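PDB 3TSA: NDP-rhamnosyltransferase from Saccharopolyspora spinosa, which belongs, as a rhamnosyltransferase by name, to the GT-B glycosyltransferase clan, whose members pair two Rossmann-like domains across a cleft. Local coordinates for residues T13-M18 and Q41-G46; Q86-T91 and Q314-F319; L238-A243 and P335-Q340; D320-L325 and G331-D336. All blocks are in the same frame, centred on the assembly; numbering follows the deposited sequence.

Contact 1. Residues T13-M18 and Q41-G46; sequences THLMAM and QATAHG
Leu-15 and Met-16 of the helix at 13-16 meet Thr-43 and Ala-44 of the neighbouring helix, and the closest approaches are all between carbons. Leu-15 is the side chain to follow outward. Its CB sets off toward helix 38-46 and already lies 4.5 Å from Thr-43 CG2. CG stands anti to the backbone N (chi1 173°), which sends the branch point out along the same line, 4.4 Å from Thr-43 CG2. The reach ends in CD2. This methyl sits over the backbone flank of the second helix, 3.8 Å from Ala-44 CB and 3.9 Å from Ala-44 CA, with Thr-43 CG2 beside it at 4.2 Å.

That threonine methyl has a second neighbour. Met-16 brings CG to 3.8 Å from Thr-43 CG2, the two side chains crossing at about a right angle, before the methionine bends at chi3 (90°). Thr-43 CG2 therefore touches both Leu-15 and Met-16, while Ala-44 offers CB and CA to the leucine methyl.

Polar ties lie elsewhere: His-14 ND1 bonds to Asp-121 OD2, and His-45 NE2 to Thr-51 OG1, while His-45 also packs on Gly-206 of the second subunit. The helices follow strands 3-7 and 31-36, neighbours in the parallel sheet of the N-terminal half. No hydrogen bond spans the contact, so the chemistry is that of dispersion and partly buried apolar surface: between these two segments the contact rests on apolar packing, with no directional bond.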
loop_
_atom_site.group_PDB
_atom_site.type_symbol
_atom_site.label_atom_id
_atom_site.label_comp_id
_atom_site.label_asym_id
_atom_site.label_seq_id
_atom_site.Cartn_x
_atom_site.Cartn_y
_atom_site.Cartn_z
ATOM N N THR A 13 8.698 12.582 -0.933
ATOM C CA THR A 13 8.745 12.453 0.544
ATOM C C THR A 13 7.475 12.974 1.245
ATOM O O THR A 13 7.101 12.454 2.282
ATOM C CB THR A 13 9.949 13.142 1.213
ATOM O OG1 THR A 13 9.894 14.540 0.975
ATOM C CG2 THR A 13 11.271 12.614 0.695
ATOM N N HIS A 14 6.858 13.995 0.689
ATOM C CA HIS A 14 5.644 14.567 1.315
ATOM C C HIS A 14 4.455 13.609 1.141
ATOM O O HIS A 14 3.577 13.587 2.019
ATOM C CB HIS A 14 5.273 15.869 0.676
ATOM C CG HIS A 14 6.270 16.965 0.947
ATOM N ND1 HIS A 14 5.896 18.245 1.261
ATOM C CD2 HIS A 14 7.634 16.972 0.873
ATOM C CE1 HIS A 14 6.992 18.999 1.378
ATOM N NE2 HIS A 14 8.052 18.247 1.154
ATOM N N LEU A 15 4.410 12.908 -0.002
ATOM C CA LEU A 15 3.354 11.891 -0.211
ATOM C C LEU A 15 3.637 10.649 0.674
ATOM O O LEU A 15 2.737 10.116 1.362
ATOM C CB LEU A 15 3.211 11.485 -1.697
ATOM C CG LEU A 15 2.234 10.319 -1.902
ATOM C CD1 LEU A 15 0.855 10.583 -1.305
ATOM C CD2 LEU A 15 2.063 10.119 -3.449
ATOM N N MET A 16 4.912 10.232 0.715
ATOM C CA MET A 16 5.231 9.094 1.577
ATOM C C MET A 16 4.845 9.314 3.032
ATOM O O MET A 16 4.449 8.362 3.708
ATOM C CB MET A 16 6.725 8.729 1.451
ATOM C CG MET A 16 6.997 7.876 0.135
ATOM S SD MET A 16 8.756 7.923 -0.167
ATOM C CE MET A 16 9.144 6.480 0.797
ATOM N N ALA A 17 4.986 10.562 3.518
ATOM C CA ALA A 17 4.617 10.915 4.893
ATOM C C ALA A 17 3.099 10.666 5.125
ATOM O O ALA A 17 2.718 10.491 6.231
ATOM C CB ALA A 17 4.907 12.400 5.168
ATOM N N MET A 18 2.292 10.617 4.045
ATOM C CA MET A 18 0.837 10.430 4.195
ATOM C C MET A 18 0.426 8.996 3.929
ATOM O O MET A 18 -0.745 8.663 4.057
ATOM C CB MET A 18 0.100 11.308 3.204
ATOM C CG MET A 18 0.410 12.782 3.553
ATOM S SD MET A 18 -0.761 13.924 2.851
ATOM C CE MET A 18 -0.144 13.750 1.317
ATOM N N GLN A 41 3.462 10.019 -9.563
ATOM C CA GLN A 41 2.670 8.829 -9.947
ATOM C C GLN A 41 3.261 7.531 -9.408
ATOM O O GLN A 41 2.550 6.675 -8.872
ATOM C CB GLN A 41 2.525 8.700 -11.452
ATOM C CG GLN A 41 1.481 7.644 -11.833
ATOM C CD GLN A 41 1.405 7.433 -13.305
ATOM O OE1 GLN A 41 2.424 7.154 -13.947
ATOM N NE2 GLN A 41 0.190 7.544 -13.872
ATOM N N ALA A 42 4.559 7.354 -9.633
ATOM C CA ALA A 42 5.198 6.102 -9.272
ATOM C C ALA A 42 5.305 5.928 -7.725
ATOM O O ALA A 42 5.158 4.796 -7.208
ATOM C CB ALA A 42 6.638 6.016 -10.034
ATOM N N THR A 43 5.426 7.030 -6.980
ATOM C CA THR A 43 5.432 6.963 -5.518
ATOM C C THR A 43 4.012 6.463 -5.022
ATOM O O THR A 43 3.902 5.570 -4.121
ATOM C CB THR A 43 5.675 8.313 -4.973
ATOM O OG1 THR A 43 6.982 8.706 -5.478
ATOM C CG2 THR A 43 5.788 8.245 -3.412
ATOM N N ALA A 44 2.991 7.036 -5.642
ATOM C CA ALA A 44 1.575 6.724 -5.288
ATOM C C ALA A 44 1.247 5.236 -5.604
ATOM O O ALA A 44 0.847 4.424 -4.765
ATOM C CB ALA A 44 0.585 7.694 -6.022
ATOM N N HIS A 45 1.540 4.866 -6.847
ATOM C CA HIS A 45 1.351 3.531 -7.283
ATOM C C HIS A 45 2.179 2.536 -6.554
ATOM O O HIS A 45 1.665 1.421 -6.193
ATOM C CB HIS A 45 1.515 3.375 -8.796
ATOM C CG HIS A 45 0.521 4.147 -9.597
ATOM N ND1 HIS A 45 0.632 4.301 -10.960
ATOM C CD2 HIS A 45 -0.625 4.800 -9.235
ATOM C CE1 HIS A 45 -0.394 5.010 -11.410
ATOM N NE2 HIS A 45 -1.155 5.354 -10.381
ATOM N N GLY A 46 3.407 2.927 -6.177
ATOM C CA GLY A 46 4.316 2.002 -5.493
ATOM C C GLY A 46 3.869 1.652 -4.084
ATOM O O GLY A 46 4.335 0.685 -3.523
#

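Contact 2. Residues Q86-T91 and Q314-F319; sequences QLWEQT and QYFDQF
Trp-88 and Phe-316 form the heart of this contact, an edge-to-face pair in which the phenylalanine turns its edge to the face of the indole's six-membered ring. The centroids are 5.8 Å apart and the planes stand at 78°, with Phe-316 CD1 lying 3.9 Å from Trp-88 CH2. The indole's own rim meets backbone: Trp-88 CZ2 is 3.5 Å from Phe-316 O, which lies near the indole plane. One turn on, Thr-91 OG1 reaches the rim of the phenylalanine ring, 3.7 Å from Phe-316 CE1.

Behind the ring is the turn that presents it. Residues 315-318 make a type II' beta turn, and Phe-316 takes its second position with a positive phi of 48°. Gln-318 OE1 braces the base of the turn by accepting two backbone bonds: Gln-314 N at 2.8 Å, in the carbonyl plane, and Tyr-315 N at 3.0 Å, from well above that plane. Farther out, Trp-88 NE1 is held by Phe-76 O, and the ring of Phe-76 also meets Phe-316. Asp-317 OD2 accepts from Trp-143 NE1.

Trp-88 and Thr-91 belong to the long helix 82-113 and also pack on helix 151-166 through Phe-152. The turn leads from strand 309-311 into helix 318-327, while Tyr-315 leans on helix 227-233, so the aromatic pair joins the N-terminal half of the protein to its C-terminal half.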
loop_
_atom_site.group_PDB
_atom_site.type_symbol
_atom_site.label_atom_id
_atom_site.label_comp_id
_atom_site.label_asym_id
_atom_site.label_seq_id
_atom_site.Cartn_x
_atom_site.Cartn_y
_atom_site.Cartn_z
ATOM N N GLN A 86 13.138 35.861 1.616
ATOM C CA GLN A 86 12.979 35.767 0.140
ATOM C C GLN A 86 12.850 34.338 -0.356
ATOM O O GLN A 86 12.081 34.052 -1.277
ATOM C CB GLN A 86 14.221 36.318 -0.565
ATOM C CG GLN A 86 14.247 37.829 -0.767
ATOM C CD GLN A 86 15.418 38.222 -1.710
ATOM O OE1 GLN A 86 15.420 39.279 -2.339
ATOM N NE2 GLN A 86 16.408 37.347 -1.796
ATOM N N LEU A 87 13.638 33.417 0.220
ATOM C CA LEU A 87 13.539 32.024 -0.219
ATOM C C LEU A 87 12.167 31.502 0.045
ATOM O O LEU A 87 11.618 30.854 -0.840
ATOM C CB LEU A 87 14.519 31.110 0.497
ATOM C CG LEU A 87 16.002 31.122 0.089
ATOM C CD1 LEU A 87 16.707 30.253 1.168
ATOM C CD2 LEU A 87 16.291 30.582 -1.302
ATOM N N TRP A 88 11.663 31.711 1.276
ATOM C CA TRP A 88 10.347 31.158 1.642
ATOM C C TRP A 88 9.246 31.917 0.886
ATOM O O TRP A 88 8.288 31.294 0.446
ATOM C CB TRP A 88 10.132 31.174 3.143
ATOM C CG TRP A 88 10.969 30.108 3.798
ATOM C CD1 TRP A 88 12.179 30.249 4.429
ATOM C CD2 TRP A 88 10.614 28.733 3.880
ATOM N NE1 TRP A 88 12.605 29.006 4.887
ATOM C CE2 TRP A 88 11.664 28.061 4.566
ATOM C CE3 TRP A 88 9.518 27.997 3.412
ATOM C CZ2 TRP A 88 11.631 26.657 4.783
ATOM C CZ3 TRP A 88 9.452 26.659 3.654
ATOM C CH2 TRP A 88 10.473 25.986 4.363
ATOM N N GLU A 89 9.417 33.218 0.668
ATOM C CA GLU A 89 8.405 33.968 -0.149
ATOM C C GLU A 89 8.364 33.485 -1.613
ATOM O O GLU A 89 7.256 33.353 -2.221
ATOM C CB GLU A 89 8.597 35.504 -0.011
ATOM C CG GLU A 89 8.273 36.001 1.429
ATOM C CD GLU A 89 8.604 37.469 1.637
ATOM O OE1 GLU A 89 9.525 37.997 0.961
ATOM O OE2 GLU A 89 7.945 38.078 2.482
ATOM N N GLN A 90 9.539 33.168 -2.184
ATOM C CA GLN A 90 9.599 32.687 -3.587
ATOM C C GLN A 90 8.964 31.287 -3.696
ATOM O O GLN A 90 8.217 30.971 -4.657
ATOM C CB GLN A 90 11.050 32.773 -4.117
ATOM C CG GLN A 90 11.556 31.726 -5.170
ATOM C CD GLN A 90 13.094 31.276 -4.900
ATOM O OE1 GLN A 90 13.968 32.091 -4.479
ATOM N NE2 GLN A 90 13.388 29.982 -5.131
ATOM N N THR A 91 9.205 30.436 -2.684
ATOM C CA THR A 91 8.520 29.166 -2.630
ATOM C C THR A 91 7.011 29.331 -2.686
ATOM O O THR A 91 6.347 28.653 -3.509
ATOM C CB THR A 91 8.899 28.351 -1.343
ATOM O OG1 THR A 91 10.310 28.176 -1.386
ATOM C CG2 THR A 91 8.264 26.968 -1.408
ATOM N N GLN A 314 20.427 20.735 4.040
ATOM C CA GLN A 314 20.620 21.346 2.704
ATOM C C GLN A 314 19.605 22.430 2.400
ATOM O O GLN A 314 19.951 23.505 1.866
ATOM C CB GLN A 314 20.590 20.249 1.610
ATOM C CG GLN A 314 21.552 19.093 1.847
ATOM C CD GLN A 314 23.032 19.535 1.865
ATOM O OE1 GLN A 314 23.807 19.029 2.675
ATOM N NE2 GLN A 314 23.393 20.483 0.996
ATOM N N TYR A 315 18.330 22.168 2.686
ATOM C CA TYR A 315 17.321 23.075 2.219
ATOM C C TYR A 315 16.028 22.918 3.037
ATOM O O TYR A 315 15.922 22.019 3.896
ATOM C CB TYR A 315 17.064 22.899 0.710
ATOM C CG TYR A 315 16.629 21.509 0.211
ATOM C CD1 TYR A 315 15.842 20.585 0.984
ATOM C CD2 TYR A 315 16.949 21.161 -1.104
ATOM C CE1 TYR A 315 15.455 19.352 0.417
ATOM C CE2 TYR A 315 16.535 20.009 -1.647
ATOM C CZ TYR A 315 15.817 19.103 -0.901
ATOM O OH TYR A 315 15.427 17.936 -1.516
ATOM N N PHE A 316 15.065 23.799 2.756
ATOM C CA PHE A 316 13.724 23.774 3.399
ATOM C C PHE A 316 13.752 23.645 4.918
ATOM O O PHE A 316 14.316 24.528 5.578
ATOM C CB PHE A 316 12.802 22.804 2.665
ATOM C CG PHE A 316 12.549 23.242 1.257
ATOM C CD1 PHE A 316 11.854 24.449 0.998
ATOM C CD2 PHE A 316 13.159 22.575 0.177
ATOM C CE1 PHE A 316 11.685 24.947 -0.343
ATOM C CE2 PHE A 316 13.012 23.066 -1.175
ATOM C CZ PHE A 316 12.253 24.257 -1.414
ATOM N N ASP A 317 13.167 22.566 5.460
ATOM C CA ASP A 317 13.009 22.390 6.908
ATOM C C ASP A 317 14.189 21.712 7.522
ATOM O O ASP A 317 14.230 21.534 8.767
ATOM C CB ASP A 317 11.752 21.470 7.147
ATOM C CG ASP A 317 11.849 20.169 6.416
ATOM O OD1 ASP A 317 12.249 20.141 5.238
ATOM O OD2 ASP A 317 11.465 19.131 6.993
ATOM N N GLN A 318 15.227 21.420 6.715
ATOM C CA GLN A 318 16.314 20.534 7.219
ATOM C C GLN A 318 17.205 21.158 8.288
ATOM O O GLN A 318 17.664 20.448 9.199
ATOM C CB GLN A 318 17.198 19.951 6.082
ATOM C CG GLN A 318 16.323 19.052 5.163
ATOM C CD GLN A 318 17.012 18.678 3.919
ATOM O OE1 GLN A 318 18.024 19.297 3.560
ATOM N NE2 GLN A 318 16.457 17.661 3.213
ATOM N N PHE A 319 17.464 22.468 8.194
ATOM C CA PHE A 319 18.229 23.193 9.230
ATOM C C PHE A 319 17.583 23.209 10.560
ATOM O O PHE A 319 18.245 23.018 11.546
ATOM C CB PHE A 319 18.506 24.664 8.727
ATOM C CG PHE A 319 19.317 24.619 7.449
ATOM C CD1 PHE A 319 20.708 24.449 7.551
ATOM C CD2 PHE A 319 18.680 24.651 6.196
ATOM C CE1 PHE A 319 21.513 24.298 6.330
ATOM C CE2 PHE A 319 19.468 24.505 4.989
ATOM C CZ PHE A 319 20.846 24.278 5.082
#

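Contact 3. Residues L238-A243 and P335-Q340; sequences LLRAVA and PDEQAQ
Arg-240 reaches from its helix to Glu-337 and Gln-340, and the charged part of the contact is loose. Arg-240 NH2 lies 3.9 Å from Glu-337 OE2, a long salt bridge in which the oxygen sits at the edge of the guanidinium while the carboxylate plane is turned 81° against it.

Water supplies the closer polar links. One water accepts from Arg-240 NH1 at 2.8 Å, in the guanidinium plane, and donates to Gln-340 OE1, also at 2.8 Å. A second water accepts from the same NH1 and lies 2.8 Å from Glu-337 OE2, so NH1 is linked through water to Gln-340 and probably also to Glu-337. The NE2 of Gln-340 bonds outside the contact, to Leu-334 O and Pro-313 O.

Van der Waals packing runs along the aliphatic part of the arginine. Extended from CG to NE, the chain passes the end of the short helix, with Arg-240 CD 3.5 Å from Gln-340 O; Phe-346 of helix 343-354 packs against it too.

At the start of the short helix Asp-336 OD1 takes two bonds: the capping one from Ala-339 N at 3.1 Å, nearly along the C-O axis, and one from the side-chain Gln-338 NE2 at 2.9 Å, through its syn lone pair. The motif is an aspartate N-cap opening helix 337-340, just after edge strand 331-333 of the Rossmann-like C-terminal sheet, with a water-mediated link to helix 236-246.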
loop_
_atom_site.group_PDB
_atom_site.type_symbol
_atom_site.label_atom_id
_atom_site.label_comp_id
_atom_site.label_asym_id
_atom_site.label_seq_id
_atom_site.Cartn_x
_atom_site.Cartn_y
_atom_site.Cartn_z
ATOM N N LEU A 238 27.128 13.161 -0.225
ATOM C CA LEU A 238 27.309 11.706 -0.236
ATOM C C LEU A 238 28.797 11.396 -0.174
ATOM O O LEU A 238 29.234 10.569 0.634
ATOM C CB LEU A 238 26.706 11.090 -1.487
ATOM C CG LEU A 238 26.666 9.560 -1.628
ATOM C CD1 LEU A 238 25.887 8.871 -0.468
ATOM C CD2 LEU A 238 26.125 9.151 -3.027
ATOM N N LEU A 239 29.589 12.079 -0.992
ATOM C CA LEU A 239 31.024 11.745 -1.013
ATOM C C LEU A 239 31.591 12.081 0.348
ATOM O O LEU A 239 32.471 11.336 0.874
ATOM C CB LEU A 239 31.699 12.622 -2.087
ATOM C CG LEU A 239 31.308 12.222 -3.513
ATOM C CD1 LEU A 239 31.885 13.217 -4.587
ATOM C CD2 LEU A 239 31.724 10.740 -3.763
ATOM N N ARG A 240 31.151 13.230 0.900
ATOM C CA ARG A 240 31.683 13.685 2.189
ATOM C C ARG A 240 31.359 12.690 3.260
ATOM O O ARG A 240 32.219 12.373 4.065
ATOM C CB ARG A 240 31.153 15.064 2.604
ATOM C CG ARG A 240 31.811 16.202 1.806
ATOM C CD ARG A 240 30.971 17.483 1.697
ATOM N NE ARG A 240 31.691 18.506 0.873
ATOM C CZ ARG A 240 31.134 19.624 0.380
ATOM N NH1 ARG A 240 29.859 19.875 0.496
ATOM N NH2 ARG A 240 31.890 20.437 -0.363
ATOM N N ALA A 241 30.138 12.176 3.283
ATOM C CA ALA A 241 29.761 11.213 4.344
ATOM C C ALA A 241 30.456 9.885 4.187
ATOM O O ALA A 241 30.830 9.272 5.178
ATOM C CB ALA A 241 28.190 10.973 4.331
ATOM N N VAL A 242 30.583 9.413 2.947
ATOM C CA VAL A 242 31.244 8.099 2.665
ATOM C C VAL A 242 32.729 8.183 3.114
ATOM O O VAL A 242 33.239 7.274 3.761
ATOM C CB VAL A 242 31.156 7.740 1.186
ATOM C CG1 VAL A 242 32.140 6.578 0.891
ATOM C CG2 VAL A 242 29.719 7.240 0.952
ATOM N N ALA A 243 33.378 9.305 2.832
ATOM C CA ALA A 243 34.804 9.460 3.209
ATOM C C ALA A 243 34.949 9.515 4.730
ATOM O O ALA A 243 35.746 8.772 5.350
ATOM C CB ALA A 243 35.352 10.733 2.597
ATOM N N PRO A 335 26.195 22.420 10.173
ATOM C CA PRO A 335 25.061 23.307 9.779
ATOM C C PRO A 335 25.235 24.027 8.478
ATOM O O PRO A 335 24.287 24.619 7.986
ATOM C CB PRO A 335 25.012 24.335 10.902
ATOM C CG PRO A 335 26.432 24.416 11.384
ATOM C CD PRO A 335 26.885 22.943 11.355
ATOM N N ASP A 336 26.420 23.931 7.910
ATOM C CA ASP A 336 26.688 24.730 6.680
ATOM C C ASP A 336 27.817 24.094 5.899
ATOM O O ASP A 336 28.324 23.042 6.298
ATOM C CB ASP A 336 27.017 26.221 7.025
ATOM C CG ASP A 336 28.067 26.322 8.053
ATOM O OD1 ASP A 336 28.947 25.449 8.104
ATOM O OD2 ASP A 336 28.018 27.323 8.830
ATOM N N GLU A 337 28.167 24.665 4.727
ATOM C CA GLU A 337 29.139 24.042 3.901
ATOM C C GLU A 337 30.537 23.907 4.512
ATOM O O GLU A 337 31.210 22.854 4.356
ATOM C CB GLU A 337 29.202 24.757 2.536
ATOM C CG GLU A 337 29.964 23.854 1.564
ATOM C CD GLU A 337 30.372 24.629 0.279
ATOM O OE1 GLU A 337 30.736 25.819 0.377
ATOM O OE2 GLU A 337 30.341 24.003 -0.825
ATOM N N GLN A 338 30.953 24.948 5.267
ATOM C CA GLN A 338 32.230 24.893 5.947
ATOM C C GLN A 338 32.344 23.734 6.946
ATOM O O GLN A 338 33.431 23.088 7.007
ATOM C CB GLN A 338 32.631 26.241 6.564
ATOM C CG GLN A 338 31.845 26.725 7.696
ATOM C CD GLN A 338 32.230 26.044 9.015
ATOM O OE1 GLN A 338 33.414 25.783 9.282
ATOM N NE2 GLN A 338 31.237 25.802 9.875
ATOM N N ALA A 339 31.254 23.454 7.684
ATOM C CA ALA A 339 31.242 22.275 8.551
ATOM C C ALA A 339 31.160 20.979 7.763
ATOM O O ALA A 339 31.831 19.984 8.072
ATOM C CB ALA A 339 30.058 22.386 9.549
ATOM N N GLN A 340 30.289 20.943 6.780
ATOM C CA GLN A 340 30.041 19.673 6.061
ATOM C C GLN A 340 31.260 19.184 5.274
ATOM O O GLN A 340 31.441 17.971 5.089
ATOM C CB GLN A 340 28.799 19.731 5.176
ATOM C CG GLN A 340 27.520 19.969 5.964
ATOM C CD GLN A 340 26.337 20.241 5.125
ATOM O OE1 GLN A 340 26.296 20.002 3.909
ATOM N NE2 GLN A 340 25.293 20.742 5.789
HETATM O O HOH W 1 27.624 18.717 1.825
HETATM O O HOH W 2 28.677 21.808 -1.246
#

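Contact 4. Residues D320-L325 and G331-D336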
loop_
_atom_site.group_PDB
_atom_site.type_symbol
_atom_site.label_atom_id
_atom_site.label_comp_id
_atom_site.label_asym_id
_atom_site.label_seq_id
_atom_site.Cartn_x
_atom_site.Cartn_y
_atom_site.Cartn_z
ATOM N N ASP A 320 16.264 23.489 10.594
ATOM C CA ASP A 320 15.489 23.414 11.829
ATOM C C ASP A 320 15.528 22.037 12.437
ATOM O O ASP A 320 15.855 21.922 13.626
ATOM C CB ASP A 320 14.042 23.845 11.519
ATOM C CG ASP A 320 13.978 25.346 11.244
ATOM O OD1 ASP A 320 14.034 26.090 12.259
ATOM O OD2 ASP A 320 13.897 25.747 10.093
ATOM N N TYR A 321 15.247 20.991 11.641
ATOM C CA TYR A 321 15.291 19.650 12.228
ATOM C C TYR A 321 16.692 19.366 12.754
ATOM O O TYR A 321 16.851 18.869 13.851
ATOM C CB TYR A 321 14.987 18.593 11.186
ATOM C CG TYR A 321 15.112 17.242 11.729
ATOM C CD1 TYR A 321 14.105 16.716 12.525
ATOM C CD2 TYR A 321 16.233 16.458 11.437
ATOM C CE1 TYR A 321 14.228 15.392 13.088
ATOM C CE2 TYR A 321 16.387 15.161 11.965
ATOM C CZ TYR A 321 15.378 14.655 12.785
ATOM O OH TYR A 321 15.439 13.387 13.302
ATOM N N ALA A 322 17.715 19.686 11.965
ATOM C CA ALA A 322 19.080 19.370 12.393
ATOM C C ALA A 322 19.469 20.059 13.737
ATOM O O ALA A 322 20.055 19.402 14.604
ATOM C CB ALA A 322 20.118 19.711 11.278
ATOM N N ARG A 323 19.186 21.361 13.853
ATOM C CA ARG A 323 19.470 22.127 15.028
ATOM C C ARG A 323 18.673 21.576 16.235
ATOM O O ARG A 323 19.240 21.459 17.360
ATOM C CB ARG A 323 19.146 23.635 14.837
ATOM C CG ARG A 323 20.140 24.397 13.986
ATOM C CD ARG A 323 19.849 25.921 14.148
ATOM N NE ARG A 323 18.464 26.309 13.740
ATOM C CZ ARG A 323 18.237 26.903 12.564
ATOM N NH1 ARG A 323 19.243 27.062 11.730
ATOM N NH2 ARG A 323 17.027 27.270 12.228
ATOM N N ASN A 324 17.449 21.182 15.967
ATOM C CA ASN A 324 16.623 20.839 17.118
ATOM C C ASN A 324 16.950 19.444 17.577
ATOM O O ASN A 324 16.998 19.178 18.794
ATOM C CB ASN A 324 15.142 20.965 16.757
ATOM C CG ASN A 324 14.742 22.458 16.462
ATOM O OD1 ASN A 324 15.542 23.426 16.639
ATOM N ND2 ASN A 324 13.549 22.595 15.896
ATOM N N LEU A 325 17.273 18.565 16.634
ATOM C CA LEU A 325 17.748 17.222 16.988
ATOM C C LEU A 325 19.040 17.280 17.840
ATOM O O LEU A 325 19.191 16.591 18.836
ATOM C CB LEU A 325 18.062 16.449 15.703
ATOM C CG LEU A 325 18.454 14.981 16.058
ATOM C CD1 LEU A 325 17.253 14.183 16.365
ATOM C CD2 LEU A 325 19.181 14.261 14.993
ATOM N N GLY A 331 21.775 13.818 18.335
ATOM C CA GLY A 331 22.544 13.812 17.057
ATOM C C GLY A 331 23.501 14.980 17.041
ATOM O O GLY A 331 23.637 15.749 18.044
ATOM N N ILE A 332 24.176 15.075 15.904
ATOM C CA ILE A 332 25.105 16.198 15.683
ATOM C C ILE A 332 24.660 16.854 14.373
ATOM O O ILE A 332 24.317 16.163 13.415
ATOM C CB ILE A 332 26.559 15.687 15.657
ATOM C CG1 ILE A 332 27.042 15.338 17.090
ATOM C CG2 ILE A 332 27.511 16.812 15.100
ATOM C CD1 ILE A 332 28.380 14.686 17.106
ATOM N N CYS A 333 24.659 18.201 14.338
ATOM C CA CYS A 333 24.334 18.945 13.151
ATOM C C CYS A 333 25.651 19.512 12.514
ATOM O O CYS A 333 26.468 20.110 13.256
ATOM C CB CYS A 333 23.386 20.094 13.603
ATOM S SG CYS A 333 23.133 21.314 12.237
ATOM N N LEU A 334 25.906 19.293 11.222
ATOM C CA LEU A 334 26.959 20.102 10.509
ATOM C C LEU A 334 26.183 21.155 9.704
ATOM O O LEU A 334 25.599 20.840 8.660
ATOM C CB LEU A 334 27.859 19.215 9.613
ATOM C CG LEU A 334 28.410 17.919 10.251
ATOM C CD1 LEU A 334 29.269 17.104 9.277
ATOM C CD2 LEU A 334 29.230 18.311 11.490
ATOM N N PRO A 335 26.195 22.420 10.173
ATOM C CA PRO A 335 25.061 23.307 9.779
ATOM C C PRO A 335 25.235 24.027 8.478
ATOM O O PRO A 335 24.287 24.619 7.986
ATOM C CB PRO A 335 25.012 24.335 10.902
ATOM C CG PRO A 335 26.432 24.416 11.384
ATOM C CD PRO A 335 26.885 22.943 11.355
ATOM N N ASP A 336 26.420 23.931 7.910
ATOM C CA ASP A 336 26.688 24.730 6.680
ATOM C C ASP A 336 27.817 24.094 5.899
ATOM O O ASP A 336 28.324 23.042 6.298
ATOM C CB ASP A 336 27.017 26.221 7.025
ATOM C CG ASP A 336 28.067 26.322 8.053
ATOM O OD1 ASP A 336 28.947 25.449 8.104
ATOM O OD2 ASP A 336 28.018 27.323 8.830
#
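Arg-323, whose backbone N lies 4.3 Å from Cys-333 SG, folds its flat guanidinium back along its own helix, one face over Asp-320 N toward the rim of the group. Arg-323 NH2 forms a salt bridge with Asp-320 OD1 at 3.2 Å, its hydrogen-bond geometry weak, but Gly-77 O is its stronger partner. The other flat group nearby, the ring of Tyr-321, carries Leu-325 CB on one face, near the rim. The tyrosine OH is hydrogen-bonded to Gln-309 and Thr-303.

Across the contact, Cys-333 is pressed onto Ala-322. With SG anti to the backbone N (chi1 170°), the sulfur comes to 3.5 Å from Ala-322 CB, and Cys-333 CB lies equally near Ala-322 O. Toward the start of the strand, Leu-325 meets Gly-331. Because Gly-331 has no side chain, Leu-325 CD2 packs directly on the backbone, 4.0 Å from Gly-331 CA. No hydrogen bond joins the two segments; they meet by packing alone, the axes of 320-325 and 331-333 being 7.1 Å apart at closest approach and their directions 131° apart.

Ala-322 and Leu-325 also rest on Val-311 of strand 309-311, to which Ile-332 and Leu-334 are bonded through the backbone. The arrangement is a beta-alpha-beta crossover: strand 309-311, helix 318-327 packed on the sheet, and the parallel edge strand 331-333 of the Rossmann-like C-terminal domain.

Overall arrangement
From the N terminus, contact 1 closes a short loop through strand 31-36, packing together two helices that follow strands of the N-terminal sheet. Contact 2 opens later on helix 82-113 and closes more than two hundred residues on, at 314-319, tying the two halves of the GT-B fold. Before it closes, contact 3 has opened at 238-243, so these two cross. Contact 4, the shortest loop, follows contact 2 along helix 318-327 and ends on the stretch where contact 3 closes, sharing Pro-335 and Asp-336. Contacts 2, 3 and 4 touch one another around the C-terminal sheet's edge; contact 1 stands apart, its centre about 22 Å from that of contact 2.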